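Local coordinates for protein ribonuclease J (Methanolobus psychrophilus R15, PDB 5HAB) that probably degrades RNA as an exoribonuclease of the metallo-beta-lactamase and beta-CASP family, at residues V251-E256 and Q282-I287. The protein carries 1 engineered substitution. Sequence-based numbering, arbitrary orientation.
Sequences VLLGTE and QEMGRI
Leu253 and Met284 make the tightest approach here, CD2 of Leu253 lying 3.5 Å from CB of Met284, and their CA atoms, 6.7 Å apart, are the nearest pair across the two segments. The leucine fork spreads over two neighbours: while CD2 meets the root of the methionine, CD1 reaches 4.0 Å from CD of Glu283, where the two side chains cross at about a right angle. Glu283 has CG anti to the backbone N (chi1 -172°) and an extended chain, which holds its carboxylate out where CD1 of Leu253 meets it. Met284 then runs inward across Leu252. Its SD sits 3.9 Å from the backbone O of Leu252 and also touches CB of that residue. At the end of the chain, CE of Met284 comes 4.1 Å from CD2 of Leu252. Chi1 of 63° places CG of Met284 between the backbone N and the carbonyl carbon, and the extended chain beyond carries the thioether across Leu252 at a slant. The contact is van der Waals packing, apolar where Leu252 and Leu253 meet Met284; 199 Å² is buried between the two segments.

In the fold, the C-terminal ends of helices 241-253 and 271-283 lie side by side over the parallel sheet of the beta-CASP domain. Leu252 rests on Val264 and Ile372, and Met284 on Met262 and Leu339, which ties both helix ends to the strands beneath. Just past Leu253 the chain turns through an inverse gamma turn centred on Gly254, with a weak bond from Thr255 N to Leu253 O. Beyond Gly285, at positive phi, NH1 and NH2 of Arg286 hydrogen-bond to Tyr338 O and Ser258 O. Farther along segment 251-256, Glu256 forms a salt bridge with Arg201 of the second subunit.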
loop_
_atom_site.group_PDB
_atom_site.type_symbol
_atom_site.label_atom_id
_atom_site.label_comp_id
_atom_site.label_asym_id
_atom_site.label_seq_id
_atom_site.Cartn_x
_atom_site.Cartn_y
_atom_site.Cartn_z
ATOM N N VAL B 251 -0.888 18.586 -21.250
ATOM C CA VAL B 251 -1.107 17.261 -21.819
ATOM C C VAL B 251 -1.678 17.368 -23.236
ATOM O O VAL B 251 -1.359 16.555 -24.108
ATOM C CB VAL B 251 -2.029 16.412 -20.917
ATOM C CG1 VAL B 251 -2.459 15.134 -21.628
ATOM C CG2 VAL B 251 -1.330 16.085 -19.606
ATOM N N LEU B 252 -2.513 18.376 -23.472
ATOM C CA LEU B 252 -3.218 18.464 -24.748
ATOM C C LEU B 252 -2.386 19.146 -25.835
ATOM O O LEU B 252 -2.445 18.760 -27.003
ATOM C CB LEU B 252 -4.555 19.191 -24.571
ATOM C CG LEU B 252 -5.664 18.324 -23.967
ATOM C CD1 LEU B 252 -6.856 19.166 -23.545
ATOM C CD2 LEU B 252 -6.088 17.256 -24.959
ATOM N N LEU B 253 -1.603 20.149 -25.451
ATOM C CA LEU B 253 -0.811 20.907 -26.416
ATOM C C LEU B 253 0.648 20.445 -26.476
ATOM O O LEU B 253 1.256 20.436 -27.547
ATOM C CB LEU B 253 -0.862 22.400 -26.079
ATOM C CG LEU B 253 -2.240 23.064 -26.099
ATOM C CD1 LEU B 253 -2.174 24.460 -25.502
ATOM C CD2 LEU B 253 -2.789 23.111 -27.509
ATOM N N GLY B 254 1.199 20.055 -25.331
ATOM C CA GLY B 254 2.593 19.655 -25.249
ATOM C C GLY B 254 2.889 18.265 -25.782
ATOM O O GLY B 254 3.061 17.317 -25.014
ATOM N N THR B 255 2.939 18.142 -27.104
ATOM C CA THR B 255 3.132 16.847 -27.742
ATOM C C THR B 255 3.801 17.000 -29.113
ATOM O O THR B 255 3.420 17.862 -29.908
ATOM C CB THR B 255 1.786 16.091 -27.881
ATOM O OG1 THR B 255 1.977 14.884 -28.629
ATOM C CG2 THR B 255 0.735 16.963 -28.564
ATOM N N GLU B 256 4.794 16.159 -29.387
ATOM C CA GLU B 256 5.459 16.165 -30.687
ATOM C C GLU B 256 4.806 15.148 -31.621
ATOM O O GLU B 256 5.268 14.922 -32.742
ATOM C CB GLU B 256 6.954 15.868 -30.529
ATOM C CG GLU B 256 7.702 16.857 -29.643
ATOM C CD GLU B 256 7.504 18.301 -30.070
ATOM O OE1 GLU B 256 7.549 18.577 -31.288
ATOM O OE2 GLU B 256 7.310 19.162 -29.186
ATOM N N GLN B 282 -10.081 24.656 -29.018
ATOM C CA GLN B 282 -10.029 25.835 -29.875
ATOM C C GLN B 282 -8.602 26.360 -30.030
ATOM O O GLN B 282 -8.312 27.087 -30.976
ATOM C CB GLN B 282 -10.955 26.933 -29.340
ATOM C CG GLN B 282 -12.444 26.578 -29.402
ATOM C CD GLN B 282 -12.949 26.284 -30.814
ATOM O OE1 GLN B 282 -13.535 27.149 -31.463
ATOM N NE2 GLN B 282 -12.738 25.058 -31.286
ATOM N N GLU B 283 -7.718 26.023 -29.097
ATOM C CA GLU B 283 -6.333 26.490 -29.191
ATOM C C GLU B 283 -5.421 25.482 -29.924
ATOM O O GLU B 283 -4.258 25.768 -30.193
ATOM C CB GLU B 283 -5.797 26.801 -27.779
ATOM C CG GLU B 283 -4.422 27.475 -27.736
ATOM C CD GLU B 283 -4.003 27.882 -26.331
ATOM O OE1 GLU B 283 -2.850 28.340 -26.164
ATOM O OE2 GLU B 283 -4.815 27.725 -25.392
ATOM N N MET B 284 -5.944 24.306 -30.259
ATOM C CA MET B 284 -5.139 23.323 -30.986
ATOM C C MET B 284 -5.709 22.901 -32.344
ATOM O O MET B 284 -5.331 21.859 -32.883
ATOM C CB MET B 284 -4.901 22.083 -30.114
ATOM C CG MET B 284 -6.134 21.307 -29.715
ATOM S SD MET B 284 -5.822 20.231 -28.294
ATOM C CE MET B 284 -7.188 19.103 -28.450
ATOM N N GLY B 285 -6.628 23.701 -32.877
ATOM C CA GLY B 285 -7.204 23.473 -34.193
ATOM C C GLY B 285 -8.011 22.201 -34.374
ATOM O O GLY B 285 -8.076 21.646 -35.472
ATOM N N ARG B 286 -8.647 21.750 -33.301
ATOM C CA ARG B 286 -9.556 20.613 -33.381
ATOM C C ARG B 286 -10.985 21.061 -33.100
ATOM O O ARG B 286 -11.206 22.057 -32.411
ATOM C CB ARG B 286 -9.131 19.508 -32.413
ATOM C CG ARG B 286 -7.717 19.002 -32.655
ATOM C CD ARG B 286 -7.453 17.732 -31.874
ATOM N NE ARG B 286 -6.144 17.160 -32.168
ATOM C CZ ARG B 286 -5.917 15.856 -32.298
ATOM N NH1 ARG B 286 -6.916 14.994 -32.172
ATOM N NH2 ARG B 286 -4.698 15.413 -32.564
ATOM N N ILE B 287 -11.953 20.331 -33.643
ATOM C CA ILE B 287 -13.351 20.650 -33.393
ATOM C C ILE B 287 -13.821 19.942 -32.131
ATOM O O ILE B 287 -13.851 18.711 -32.077
ATOM C CB ILE B 287 -14.238 20.256 -34.590
ATOM C CG1 ILE B 287 -13.931 21.134 -35.804
ATOM C CG2 ILE B 287 -15.710 20.334 -34.217
ATOM C CD1 ILE B 287 -14.703 20.741 -37.044
#